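Local coordinates for protein folylpolyglutamate synthase/dihydrofolate synthase (Thermotoga maritima, PDB 1O5Z) that probably adds glutamate to dihydropteroate and to tetrahydrofolate polyglutamates, using ATP, in the pathway that makes and extends folates, at residues 350-355 against 378-383; 39-44 against 117-122; 207-212 against 231-236; 77-82 against 288-293. All coordinates share one frame; numbering follows the deposited sequence.

Interaction 1 (350-355 against 378-383); sequences GILDDK and SPRMKD. With SO4 (sulfate ion), chain E.
Two loops of the glutamate ligase domain meet where Leu352 and Asp353 lie against Met381 and Lys382. The first loop carries a type I turn from Leu352 to Lys355, the second one from Ser378 to Met381, whose Ser378 OG accepts from Arg380 N in an ST turn. Branched Leu352 serves both an apolar and a charged neighbour: CD2 rests 3.6 Å from Met381 CA, while CD1 sits over one face of the Arg380 guanidinium, 3.4 Å from NH2. At the edge of that group Asp354 OD2 makes a long salt bridge to Arg380 NH1 (3.7 Å), carboxylate and guanidinium planes turned 74° apart. Asp354 also pairs with Lys355, and Lys355 NZ and Arg380 NH2 both form salt bridges to a sulfate ion, probably from the crystallisation liquor. No direct hydrogen bond passes between residues 350-355 and 378-383; a water links them, accepting from Asp353 N and from Lys382 N (2.8 Å) and lying 2.7 Å from Asp353 OD1. With CG between its N and carbonyl carbon (chi1 89°), the Asp353 carboxylate lies against the Lys382 chain, OD2 being 3.0 Å from CE but 4.2 Å from NZ, beyond a salt bridge. Were Asp353 replaced by an alanine, the bridging water would probably lose its carboxylate neighbour and Lys382 a nearby negative charge. Another sulfate receives a weak bond from Asp383 N. The loops join parallel neighbours 345-349 and 370-373 of the sheet to helices 357-361 and 384-394, the strand-loop-helix succession of an alpha/beta domain, here the C-terminal domain of the Mur ligase family.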
loop_
_atom_site.group_PDB
_atom_site.type_symbol
_atom_site.label_atom_id
_atom_site.label_comp_id
_atom_site.label_asym_id
_atom_site.label_seq_id
_atom_site.Cartn_x
_atom_site.Cartn_y
_atom_site.Cartn_z
ATOM N N GLY A 350 -9.624 2.606 -17.898
ATOM C CA GLY A 350 -10.096 1.246 -18.117
ATOM C C GLY A 350 -10.688 0.791 -16.805
ATOM O O GLY A 350 -10.065 0.929 -15.769
ATOM N N ILE A 351 -11.902 0.299 -16.832
ATOM C CA ILE A 351 -12.533 -0.164 -15.633
ATOM C C ILE A 351 -13.087 -1.526 -15.926
ATOM O O ILE A 351 -13.644 -1.727 -16.993
ATOM C CB ILE A 351 -13.706 0.765 -15.200
ATOM C CG1 ILE A 351 -13.325 2.237 -15.276
ATOM C CG2 ILE A 351 -14.190 0.419 -13.767
ATOM C CD1 ILE A 351 -14.480 3.125 -15.117
ATOM N N LEU A 352 -12.950 -2.440 -14.971
ATOM C CA LEU A 352 -13.617 -3.729 -15.051
ATOM C C LEU A 352 -15.119 -3.575 -14.793
ATOM O O LEU A 352 -15.595 -2.573 -14.225
ATOM C CB LEU A 352 -12.982 -4.730 -14.080
ATOM C CG LEU A 352 -11.467 -4.901 -14.235
ATOM C CD1 LEU A 352 -10.870 -5.716 -13.107
ATOM C CD2 LEU A 352 -11.163 -5.532 -15.558
ATOM N N ASP A 353 -15.867 -4.584 -15.227
ATOM C CA ASP A 353 -17.315 -4.494 -15.193
ATOM C C ASP A 353 -17.837 -4.819 -13.803
ATOM O O ASP A 353 -18.986 -4.546 -13.513
ATOM C CB ASP A 353 -17.977 -5.324 -16.326
ATOM C CG ASP A 353 -18.261 -6.758 -15.946
ATOM O OD1 ASP A 353 -17.341 -7.459 -15.486
ATOM O OD2 ASP A 353 -19.393 -7.282 -16.097
ATOM N N ASP A 354 -16.974 -5.355 -12.939
ATOM C CA ASP A 354 -17.328 -5.633 -11.543
ATOM C C ASP A 354 -17.286 -4.383 -10.683
ATOM O O ASP A 354 -17.499 -4.449 -9.496
ATOM C CB ASP A 354 -16.433 -6.725 -10.931
ATOM C CG ASP A 354 -14.979 -6.290 -10.759
ATOM O OD1 ASP A 354 -14.538 -5.302 -11.394
ATOM O OD2 ASP A 354 -14.192 -6.900 -10.008
ATOM N N LYS A 355 -17.017 -3.246 -11.292
ATOM C CA LYS A 355 -16.935 -2.007 -10.569
ATOM C C LYS A 355 -18.078 -1.098 -10.979
ATOM O O LYS A 355 -18.785 -1.386 -11.950
ATOM C CB LYS A 355 -15.554 -1.387 -10.813
ATOM C CG LYS A 355 -14.565 -1.898 -9.762
ATOM C CD LYS A 355 -13.246 -2.334 -10.327
ATOM C CE LYS A 355 -12.419 -3.036 -9.267
ATOM N NZ LYS A 355 -12.874 -4.422 -9.040
ATOM N N SER A 378 -6.080 -7.803 -18.605
ATOM C CA SER A 378 -6.469 -8.821 -17.654
ATOM C C SER A 378 -7.541 -9.634 -18.327
ATOM O O SER A 378 -8.436 -9.071 -18.965
ATOM C CB SER A 378 -7.033 -8.206 -16.376
ATOM O OG SER A 378 -7.541 -9.212 -15.528
ATOM N N PRO A 379 -7.469 -10.953 -18.178
ATOM C CA PRO A 379 -8.520 -11.820 -18.694
ATOM C C PRO A 379 -9.847 -11.585 -17.986
ATOM O O PRO A 379 -10.887 -12.039 -18.463
ATOM C CB PRO A 379 -7.990 -13.251 -18.418
ATOM C CG PRO A 379 -6.518 -13.090 -18.050
ATOM C CD PRO A 379 -6.405 -11.713 -17.490
ATOM N N ARG A 380 -9.786 -10.909 -16.842
ATOM C CA ARG A 380 -10.969 -10.453 -16.119
ATOM C C ARG A 380 -11.746 -9.347 -16.842
ATOM O O ARG A 380 -12.916 -9.145 -16.539
ATOM C CB ARG A 380 -10.595 -10.000 -14.686
ATOM C CG ARG A 380 -10.894 -11.057 -13.591
ATOM C CD ARG A 380 -9.930 -11.079 -12.364
ATOM N NE ARG A 380 -9.556 -9.762 -11.813
ATOM C CZ ARG A 380 -10.371 -8.987 -11.070
ATOM N NH1 ARG A 380 -11.628 -9.390 -10.803
ATOM N NH2 ARG A 380 -9.946 -7.796 -10.596
ATOM N N MET A 381 -11.125 -8.647 -17.792
ATOM C CA MET A 381 -11.800 -7.534 -18.481
ATOM C C MET A 381 -12.914 -8.001 -19.412
ATOM O O MET A 381 -12.624 -8.612 -20.419
ATOM C CB MET A 381 -10.789 -6.680 -19.272
ATOM C CG MET A 381 -11.401 -5.647 -20.245
ATOM S SD MET A 381 -12.160 -4.274 -19.361
ATOM C CE MET A 381 -13.375 -3.735 -20.548
ATOM N N LYS A 382 -14.177 -7.706 -19.074
ATOM C CA LYS A 382 -15.320 -7.908 -19.991
ATOM C C LYS A 382 -16.130 -6.621 -20.180
ATOM O O LYS A 382 -16.023 -5.686 -19.392
ATOM C CB LYS A 382 -16.220 -9.121 -19.598
ATOM C CG LYS A 382 -17.191 -8.960 -18.436
ATOM C CD LYS A 382 -18.048 -10.236 -18.246
ATOM C CE LYS A 382 -19.385 -9.983 -17.510
ATOM N NZ LYS A 382 -20.394 -11.106 -17.628
ATOM N N ASP A 383 -16.896 -6.597 -21.271
ATOM C CA ASP A 383 -17.810 -5.502 -21.642
ATOM C C ASP A 383 -17.173 -4.177 -21.951
ATOM O O ASP A 383 -17.693 -3.119 -21.558
ATOM C CB ASP A 383 -18.865 -5.261 -20.565
ATOM C CG ASP A 383 -20.037 -6.103 -20.739
ATOM O OD1 ASP A 383 -20.616 -6.500 -19.705
ATOM O OD2 ASP A 383 -20.448 -6.410 -21.874
HETATM S S SO4 E . -15.605 -7.530 -24.355
HETATM O O1 SO4 E . -15.028 -6.464 -23.528
HETATM O O2 SO4 E . -15.369 -7.085 -25.737
HETATM O O3 SO4 E . -17.062 -7.512 -24.167
HETATM O O4 SO4 E . -15.015 -8.811 -23.906
HETATM O O HOH W 1 -14.941 -6.795 -16.486
#

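Interaction 2 (39-44 against 117-122); sequences SMLLSK and PILNEL
Segments 39-44, the end of helix 36-44, and 117-122, the end of helix 105-122, touch through Leu41 and Lys44 on one side and Ile118 and Leu122 on the other and run roughly antiparallel, their axes 142° apart in direction and 10.5 Å apart at closest approach. Leu41 is the hub: with CG anti to the backbone N (chi1 178°), its CD1 reaches three branched side chains, 3.8 Å from Ile118 CG2, 3.9 Å from Leu119 CD2 and 3.8 Å from Leu122 CD1. Leu122 sends its other methyl, CD2, to Met40 SD, the flexible thioether sliding past it in the opposite direction. Ile118 suits its place because its two arms do different work: CG2 fits between Leu41 and Lys44 CB, while CD1 packs 3.4 Å from Lys44 O. Cutting Ile118 back to an alanine is likely to open a gap beside Leu41 CD1 and Lys44 CB and take away the methyl lying against the Lys44 carbonyl. At the outer margin long Lys44 crosses Glu121 at about a right angle, NZ lying 3.5 Å from OE1 in a salt bridge. Helix 132-146 backs both segments, Ala138 meeting Leu41 and Val135 meeting Leu119, while Phe128 touches Met40.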
loop_
_atom_site.group_PDB
_atom_site.type_symbol
_atom_site.label_atom_id
_atom_site.label_comp_id
_atom_site.label_asym_id
_atom_site.label_seq_id
_atom_site.Cartn_x
_atom_site.Cartn_y
_atom_site.Cartn_z
ATOM N N SER A 39 -0.096 -19.064 13.049
ATOM C CA SER A 39 0.698 -19.409 14.217
ATOM C C SER A 39 1.359 -20.803 14.083
ATOM O O SER A 39 2.538 -20.971 14.395
ATOM C CB SER A 39 -0.156 -19.346 15.466
ATOM O OG SER A 39 -0.679 -18.053 15.631
ATOM N N MET A 40 0.611 -21.778 13.586
ATOM C CA MET A 40 1.151 -23.104 13.345
ATOM C C MET A 40 2.191 -23.137 12.213
ATOM O O MET A 40 3.217 -23.766 12.324
ATOM C CB MET A 40 -0.017 -24.044 13.023
ATOM C CG MET A 40 0.324 -25.502 12.882
ATOM S SD MET A 40 -1.113 -26.536 12.463
ATOM C CE MET A 40 -2.336 -25.798 13.575
ATOM N N LEU A 41 1.930 -22.491 11.100
ATOM C CA LEU A 41 2.939 -22.403 10.039
ATOM C C LEU A 41 4.249 -21.824 10.560
ATOM O O LEU A 41 5.300 -22.444 10.434
ATOM C CB LEU A 41 2.423 -21.550 8.877
ATOM C CG LEU A 41 3.301 -21.255 7.665
ATOM C CD1 LEU A 41 3.892 -22.538 7.110
ATOM C CD2 LEU A 41 2.508 -20.524 6.598
ATOM N N LEU A 42 4.172 -20.666 11.194
ATOM C CA LEU A 42 5.344 -20.038 11.748
ATOM C C LEU A 42 6.071 -20.898 12.799
ATOM O O LEU A 42 7.303 -20.951 12.830
ATOM C CB LEU A 42 4.967 -18.663 12.319
ATOM C CG LEU A 42 4.657 -17.582 11.273
ATOM C CD1 LEU A 42 4.100 -16.325 11.923
ATOM C CD2 LEU A 42 5.913 -17.232 10.552
ATOM N N SER A 43 5.308 -21.569 13.654
ATOM C CA SER A 43 5.876 -22.457 14.631
ATOM C C SER A 43 6.708 -23.549 13.979
ATOM O O SER A 43 7.759 -23.870 14.454
ATOM C CB SER A 43 4.777 -23.142 15.407
ATOM O OG SER A 43 5.332 -23.970 16.398
ATOM N N LYS A 44 6.195 -24.137 12.914
ATOM C CA LYS A 44 6.880 -25.199 12.211
ATOM C C LYS A 44 8.116 -24.642 11.474
ATOM O O LYS A 44 9.028 -25.390 11.206
ATOM C CB LYS A 44 5.911 -25.890 11.231
ATOM C CG LYS A 44 4.775 -26.662 11.932
ATOM C CD LYS A 44 4.404 -27.953 11.163
ATOM C CE LYS A 44 3.623 -28.946 11.995
ATOM N NZ LYS A 44 4.418 -30.023 12.737
ATOM N N PRO A 117 8.000 -28.509 2.215
ATOM C CA PRO A 117 7.593 -29.708 2.930
ATOM C C PRO A 117 6.621 -29.378 4.029
ATOM O O PRO A 117 5.707 -30.128 4.231
ATOM C CB PRO A 117 8.891 -30.280 3.489
ATOM C CG PRO A 117 9.832 -29.197 3.402
ATOM C CD PRO A 117 9.448 -28.276 2.307
ATOM N N ILE A 118 6.794 -28.244 4.693
ATOM C CA ILE A 118 5.863 -27.846 5.759
ATOM C C ILE A 118 4.523 -27.542 5.199
ATOM O O ILE A 118 3.537 -28.055 5.694
ATOM C CB ILE A 118 6.402 -26.687 6.600
ATOM C CG1 ILE A 118 7.480 -27.245 7.546
ATOM C CG2 ILE A 118 5.273 -26.038 7.452
ATOM C CD1 ILE A 118 8.480 -26.207 7.967
ATOM N N LEU A 119 4.485 -26.773 4.116
ATOM C CA LEU A 119 3.216 -26.513 3.436
ATOM C C LEU A 119 2.590 -27.768 2.891
ATOM O O LEU A 119 1.402 -27.858 2.886
ATOM C CB LEU A 119 3.379 -25.579 2.271
ATOM C CG LEU A 119 3.921 -24.200 2.576
ATOM C CD1 LEU A 119 4.216 -23.502 1.242
ATOM C CD2 LEU A 119 2.979 -23.424 3.433
ATOM N N ASN A 120 3.372 -28.713 2.416
ATOM C CA ASN A 120 2.812 -29.926 1.826
ATOM C C ASN A 120 2.059 -30.707 2.871
ATOM O O ASN A 120 1.039 -31.320 2.582
ATOM C CB ASN A 120 3.904 -30.817 1.197
ATOM C CG ASN A 120 4.512 -30.225 -0.099
ATOM O OD1 ASN A 120 3.931 -29.319 -0.740
ATOM N ND2 ASN A 120 5.700 -30.745 -0.491
ATOM N N GLU A 121 2.614 -30.687 4.079
ATOM C CA GLU A 121 2.065 -31.337 5.249
ATOM C C GLU A 121 0.767 -30.685 5.748
ATOM O O GLU A 121 -0.233 -31.385 5.912
ATOM C CB GLU A 121 3.120 -31.320 6.334
ATOM C CG GLU A 121 2.802 -32.129 7.565
ATOM C CD GLU A 121 3.692 -31.724 8.750
ATOM O OE1 GLU A 121 3.157 -31.518 9.891
ATOM O OE2 GLU A 121 4.934 -31.588 8.531
ATOM N N LEU A 122 0.803 -29.368 5.983
ATOM C CA LEU A 122 -0.350 -28.566 6.373
ATOM C C LEU A 122 -1.438 -28.598 5.308
ATOM O O LEU A 122 -2.628 -28.558 5.623
ATOM C CB LEU A 122 0.064 -27.097 6.580
ATOM C CG LEU A 122 1.080 -26.779 7.683
ATOM C CD1 LEU A 122 1.425 -25.287 7.774
ATOM C CD2 LEU A 122 0.605 -27.307 9.035
#

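Interaction 3 (207-212 against 231-236); sequences LVTGER and MYVIDK
Asp235 OD2 is held by two nitrogens of Arg212, NE at 2.7 Å and NH2 at 2.9 Å, a side-on grip joining the loops that follow two adjacent parallel strands in the beta-alpha-beta unit of strand 207-209, helix 214-227 and strand 231-233. Both donors come from the same face of the carboxylate, 45° and 41° out of its plane, while OD2 itself lies in the guanidinium plane. Ile234 CG2 sits over the centre of one guanidinium face, and NH2 also pairs with Glu274 of helix 271-286, so the extended arginine is held at face and edge. The strands are joined in parallel register: Tyr232 N donates to Leu207 O (2.7 Å), Thr209 N to Tyr232 O (2.8 Å) and Ile234 N to Thr209 O (2.9 Å). Leu207, Thr209, Met231 and Val233 line the face toward helix 214-227, where Met220 touches Thr209 and Met231; the extended chain of Met231 lies alongside Leu207, both pointing the same way. Val208 and Tyr232 take the other face, against helix 271-286, and Lys281 makes a cation-pi contact with the tyrosine ring. Beta-branched Thr209 adds a polar role: its OG1 bonds to Ile175 O of adjacent strand 173-175 and accepts from Glu211 N in an ST turn. Beyond the strands a water donates both to Glu211 O, at 2.7 Å, and to Ile234 O, at 3.0 Å.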
loop_
_atom_site.group_PDB
_atom_site.type_symbol
_atom_site.label_atom_id
_atom_site.label_comp_id
_atom_site.label_asym_id
_atom_site.label_seq_id
_atom_site.Cartn_x
_atom_site.Cartn_y
_atom_site.Cartn_z
ATOM N N LEU A 207 0.346 2.783 20.938
ATOM C CA LEU A 207 -0.500 2.872 19.751
ATOM C C LEU A 207 -0.410 4.301 19.212
ATOM O O LEU A 207 -0.546 5.286 19.986
ATOM C CB LEU A 207 -1.964 2.591 20.109
ATOM C CG LEU A 207 -3.016 3.119 19.110
ATOM C CD1 LEU A 207 -2.893 2.356 17.754
ATOM C CD2 LEU A 207 -4.411 2.997 19.700
ATOM N N VAL A 208 -0.233 4.402 17.898
ATOM C CA VAL A 208 -0.323 5.680 17.197
ATOM C C VAL A 208 -1.462 5.677 16.189
ATOM O O VAL A 208 -1.604 4.738 15.416
ATOM C CB VAL A 208 0.971 5.975 16.485
ATOM C CG1 VAL A 208 0.884 7.293 15.730
ATOM C CG2 VAL A 208 2.075 5.984 17.472
ATOM N N THR A 209 -2.273 6.732 16.196
ATOM C CA THR A 209 -3.354 6.877 15.217
ATOM C C THR A 209 -3.528 8.264 14.577
ATOM O O THR A 209 -3.369 9.330 15.218
ATOM C CB THR A 209 -4.708 6.318 15.779
ATOM O OG1 THR A 209 -5.728 6.333 14.752
ATOM C CG2 THR A 209 -5.228 7.159 16.929
ATOM N N GLY A 210 -3.856 8.212 13.282
ATOM C CA GLY A 210 -4.215 9.394 12.500
ATOM C C GLY A 210 -5.708 9.593 12.439
ATOM O O GLY A 210 -6.197 10.387 11.643
ATOM N N GLU A 211 -6.439 8.897 13.312
ATOM C CA GLU A 211 -7.895 8.887 13.264
ATOM C C GLU A 211 -8.417 10.019 14.130
ATOM O O GLU A 211 -7.810 10.364 15.161
ATOM C CB GLU A 211 -8.461 7.525 13.698
ATOM C CG GLU A 211 -9.997 7.367 13.569
ATOM C CD GLU A 211 -10.550 7.788 12.211
ATOM O OE1 GLU A 211 -10.016 7.365 11.156
ATOM O OE2 GLU A 211 -11.527 8.569 12.198
ATOM N N ARG A 212 -9.513 10.613 13.652
ATOM C CA ARG A 212 -10.203 11.682 14.322
ATOM C C ARG A 212 -11.681 11.382 14.640
ATOM O O ARG A 212 -12.258 12.074 15.461
ATOM C CB ARG A 212 -10.131 12.940 13.467
ATOM C CG ARG A 212 -8.742 13.527 13.251
ATOM C CD ARG A 212 -8.865 14.919 12.677
ATOM N NE ARG A 212 -7.611 15.651 12.514
ATOM C CZ ARG A 212 -6.757 15.428 11.532
ATOM N NH1 ARG A 212 -6.983 14.474 10.619
ATOM N NH2 ARG A 212 -5.647 16.145 11.466
ATOM N N MET A 231 -1.254 5.739 24.020
ATOM C CA MET A 231 -1.896 6.083 22.759
ATOM C C MET A 231 -1.568 7.508 22.306
ATOM O O MET A 231 -1.685 8.473 23.085
ATOM C CB MET A 231 -3.409 5.977 22.952
ATOM C CG MET A 231 -4.226 6.210 21.702
ATOM S SD MET A 231 -5.935 5.755 22.063
ATOM C CE MET A 231 -6.715 6.111 20.482
ATOM N N TYR A 232 -1.203 7.655 21.043
ATOM C CA TYR A 232 -0.951 8.983 20.515
ATOM C C TYR A 232 -1.848 9.221 19.341
ATOM O O TYR A 232 -1.969 8.372 18.451
ATOM C CB TYR A 232 0.471 9.118 20.029
ATOM C CG TYR A 232 1.535 8.773 21.013
ATOM C CD1 TYR A 232 1.929 7.442 21.175
ATOM C CD2 TYR A 232 2.186 9.783 21.761
ATOM C CE1 TYR A 232 2.946 7.106 22.061
ATOM C CE2 TYR A 232 3.214 9.474 22.644
ATOM C CZ TYR A 232 3.605 8.116 22.781
ATOM O OH TYR A 232 4.622 7.746 23.641
ATOM N N VAL A 233 -2.429 10.395 19.313
ATOM C CA VAL A 233 -3.517 10.690 18.423
ATOM C C VAL A 233 -3.220 11.977 17.694
ATOM O O VAL A 233 -2.881 12.976 18.310
ATOM C CB VAL A 233 -4.790 10.881 19.243
ATOM C CG1 VAL A 233 -5.962 11.312 18.340
ATOM C CG2 VAL A 233 -5.116 9.623 20.030
ATOM N N ILE A 234 -3.391 11.981 16.392
ATOM C CA ILE A 234 -3.127 13.193 15.615
ATOM C C ILE A 234 -3.884 14.404 16.156
ATOM O O ILE A 234 -5.010 14.271 16.624
ATOM C CB ILE A 234 -3.495 12.967 14.137
ATOM C CG1 ILE A 234 -2.949 14.101 13.272
ATOM C CG2 ILE A 234 -5.013 12.808 13.967
ATOM C CD1 ILE A 234 -2.904 13.749 11.840
ATOM N N ASP A 235 -3.274 15.583 16.076
ATOM C CA ASP A 235 -3.825 16.827 16.658
ATOM C C ASP A 235 -3.899 16.866 18.173
ATOM O O ASP A 235 -3.955 17.949 18.728
ATOM C CB ASP A 235 -5.207 17.185 16.106
ATOM C CG ASP A 235 -5.182 17.493 14.613
ATOM O OD1 ASP A 235 -4.082 17.746 14.057
ATOM O OD2 ASP A 235 -6.233 17.508 13.921
ATOM N N LYS A 236 -3.943 15.705 18.825
ATOM C CA LYS A 236 -3.714 15.611 20.260
ATOM C C LYS A 236 -2.210 15.509 20.549
ATOM O O LYS A 236 -1.613 16.457 20.983
ATOM C CB LYS A 236 -4.467 14.420 20.886
ATOM C CG LYS A 236 -4.351 14.442 22.409
ATOM C CD LYS A 236 -5.158 13.374 23.138
ATOM C CE LYS A 236 -5.146 13.725 24.657
ATOM N NZ LYS A 236 -5.612 12.569 25.477
HETATM O O HOH W 2 -7.642 12.805 16.271
#

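Interaction 4 (77-82 against 288-293); sequences QGYRVG and LPLSEK
The ring of Tyr79 meets residues 288-293 by its edge, with Pro289 O in its plane and Leu290 CD1 also near it, 4.2 Å from CE1; Leu288 CB approaches the hydroxyl end obliquely. The second flat group, the Gln77 amide, turns its oxygen to Ser291. A tyrosine suits the first place because its apolar ring can lie among leucines while the hydroxyl satisfies a backbone carbonyl: Tyr79 OH donates to Pro289 O over 2.7 Å, in the carbonyl plane and on a lone pair. The same hydroxyl lies close against the Pro289 ring at CG, the two side chains crossing at about a right angle. Proline cannot donate from its N, so its pairing here rests on its carbonyl.

Gln77 leaves the backbone with CG anti to N (chi1 -176°) and then bends at chi2 (56°), which brings OE1 to two donors of one residue. Ser291 N reaches Gln77 OE1 over 2.8 Å from above the carbonyl plane, 55° out of it, whereas Ser291 OG donates to the same oxygen within that plane, the 2.5 Å separation being of doubtful accuracy. Ser291 OG in turn accepts from Ala294 N, so this small residue is the N-cap of helix 292-301 as well as the partner of Gln77.

The contact ties the end of helix 63-77, closed by a Schellman motif at Gly78, to the start of helix 292-301. Leu290 touches Ile73 of helix 63-77 and Ile295 of helix 292-301, and Leu288 reaches Ile151 of strand 151-155, which neighbours strand 81-84 in the sheet.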
loop_
_atom_site.group_PDB
_atom_site.type_symbol
_atom_site.label_atom_id
_atom_site.label_comp_id
_atom_site.label_asym_id
_atom_site.label_seq_id
_atom_site.Cartn_x
_atom_site.Cartn_y
_atom_site.Cartn_z
ATOM N N GLN A 77 18.555 5.480 8.184
ATOM C CA GLN A 77 19.297 5.558 9.439
ATOM C C GLN A 77 20.331 4.464 9.512
ATOM O O GLN A 77 21.241 4.492 10.356
ATOM C CB GLN A 77 18.371 5.502 10.637
ATOM C CG GLN A 77 19.071 5.676 11.967
ATOM C CD GLN A 77 19.864 6.965 12.053
ATOM O OE1 GLN A 77 19.373 8.026 11.660
ATOM N NE2 GLN A 77 21.081 6.892 12.598
ATOM N N GLY A 78 20.234 3.537 8.575
ATOM C CA GLY A 78 21.212 2.474 8.451
ATOM C C GLY A 78 20.797 1.198 9.142
ATOM O O GLY A 78 21.616 0.295 9.263
ATOM N N TYR A 79 19.565 1.098 9.611
ATOM C CA TYR A 79 19.051 -0.209 10.052
ATOM C C TYR A 79 18.885 -1.184 8.875
ATOM O O TYR A 79 18.530 -0.793 7.749
ATOM C CB TYR A 79 17.680 -0.082 10.779
ATOM C CG TYR A 79 17.723 0.671 12.092
ATOM C CD1 TYR A 79 17.393 1.998 12.134
ATOM C CD2 TYR A 79 18.100 0.056 13.284
ATOM C CE1 TYR A 79 17.406 2.718 13.299
ATOM C CE2 TYR A 79 18.150 0.787 14.485
ATOM C CZ TYR A 79 17.787 2.133 14.458
ATOM O OH TYR A 79 17.773 2.936 15.567
ATOM N N ARG A 80 19.072 -2.466 9.168
ATOM C CA ARG A 80 18.719 -3.492 8.223
ATOM C C ARG A 80 17.229 -3.754 8.420
ATOM O O ARG A 80 16.820 -4.299 9.471
ATOM C CB ARG A 80 19.544 -4.745 8.450
ATOM C CG ARG A 80 19.421 -5.777 7.360
ATOM C CD ARG A 80 20.467 -6.887 7.433
ATOM N NE ARG A 80 21.109 -6.919 6.124
ATOM C CZ ARG A 80 21.135 -7.935 5.279
ATOM N NH1 ARG A 80 20.650 -9.110 5.581
ATOM N NH2 ARG A 80 21.706 -7.771 4.115
ATOM N N VAL A 81 16.436 -3.404 7.403
ATOM C CA VAL A 81 14.997 -3.373 7.515
ATOM C C VAL A 81 14.323 -4.358 6.569
ATOM O O VAL A 81 14.567 -4.325 5.381
ATOM C CB VAL A 81 14.474 -1.938 7.207
ATOM C CG1 VAL A 81 12.946 -1.817 7.276
ATOM C CG2 VAL A 81 15.120 -0.951 8.156
ATOM N N GLY A 82 13.457 -5.222 7.101
ATOM C CA GLY A 82 12.517 -5.961 6.273
ATOM C C GLY A 82 11.216 -5.182 6.264
ATOM O O GLY A 82 10.837 -4.581 7.248
ATOM N N LEU A 288 13.366 4.110 19.023
ATOM C CA LEU A 288 14.567 3.833 18.272
ATOM C C LEU A 288 15.361 5.090 18.016
ATOM O O LEU A 288 14.806 6.124 17.776
ATOM C CB LEU A 288 14.230 3.190 16.950
ATOM C CG LEU A 288 13.631 1.801 17.047
ATOM C CD1 LEU A 288 12.925 1.391 15.702
ATOM C CD2 LEU A 288 14.649 0.781 17.485
ATOM N N PRO A 289 16.675 5.029 18.097
ATOM C CA PRO A 289 17.463 6.169 17.744
ATOM C C PRO A 289 17.386 6.493 16.233
ATOM O O PRO A 289 17.517 5.612 15.356
ATOM C CB PRO A 289 18.863 5.764 18.187
ATOM C CG PRO A 289 18.848 4.310 18.172
ATOM C CD PRO A 289 17.503 3.909 18.575
ATOM N N LEU A 290 17.176 7.778 15.955
ATOM C CA LEU A 290 16.953 8.253 14.603
ATOM C C LEU A 290 17.534 9.622 14.438
ATOM O O LEU A 290 17.381 10.431 15.337
ATOM C CB LEU A 290 15.457 8.404 14.347
ATOM C CG LEU A 290 14.972 7.748 13.094
ATOM C CD1 LEU A 290 15.128 6.223 13.279
ATOM C CD2 LEU A 290 13.534 8.144 12.926
ATOM N N SER A 291 18.139 9.879 13.278
ATOM C CA SER A 291 18.686 11.181 12.990
ATOM C C SER A 291 17.634 11.915 12.228
ATOM O O SER A 291 16.819 11.302 11.557
ATOM C CB SER A 291 19.987 11.100 12.166
ATOM O OG SER A 291 19.830 10.416 10.928
ATOM N N GLU A 292 17.689 13.232 12.327
ATOM C CA GLU A 292 16.892 14.107 11.500
ATOM C C GLU A 292 17.249 13.936 10.028
ATOM O O GLU A 292 16.383 14.029 9.167
ATOM C CB GLU A 292 17.105 15.570 11.915
ATOM C CG GLU A 292 16.221 16.516 11.145
ATOM C CD GLU A 292 16.380 17.946 11.577
ATOM O OE1 GLU A 292 16.685 18.147 12.756
ATOM O OE2 GLU A 292 16.196 18.859 10.743
ATOM N N LYS A 293 18.526 13.681 9.739
ATOM C CA LYS A 293 18.935 13.395 8.360
ATOM C C LYS A 293 18.152 12.232 7.736
ATOM O O LYS A 293 17.697 12.349 6.603
ATOM C CB LYS A 293 20.435 13.108 8.281
ATOM C CG LYS A 293 20.975 12.906 6.853
ATOM C CD LYS A 293 22.433 12.435 6.851
ATOM C CE LYS A 293 23.146 12.770 5.506
ATOM N NZ LYS A 293 23.075 11.624 4.518
#

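Interaction 1 stands apart in the C-terminal glutamate ligase domain, its centre about 38 Å from that of interaction 3 and on the opposite side of the chain's centre. Interactions 3 and 4 reach the same large sheet, at its 231-233 edge and beside strand 81-84, and interaction 3 is nested in the loop that interaction 4 closes. Interactions 1, 2 and 3 are partly buried, none wholly core; interaction 4 is at the surface. Interaction 3 combines backbone pairing and partly buried side chains with a salt bridge between exposed residues; interaction 2 joins helices chiefly through hydrocarbon, with a charged pair at its margin; interaction 4 relies on side-chain hydrogen bonds; interaction 1 on water, charge and one leucine.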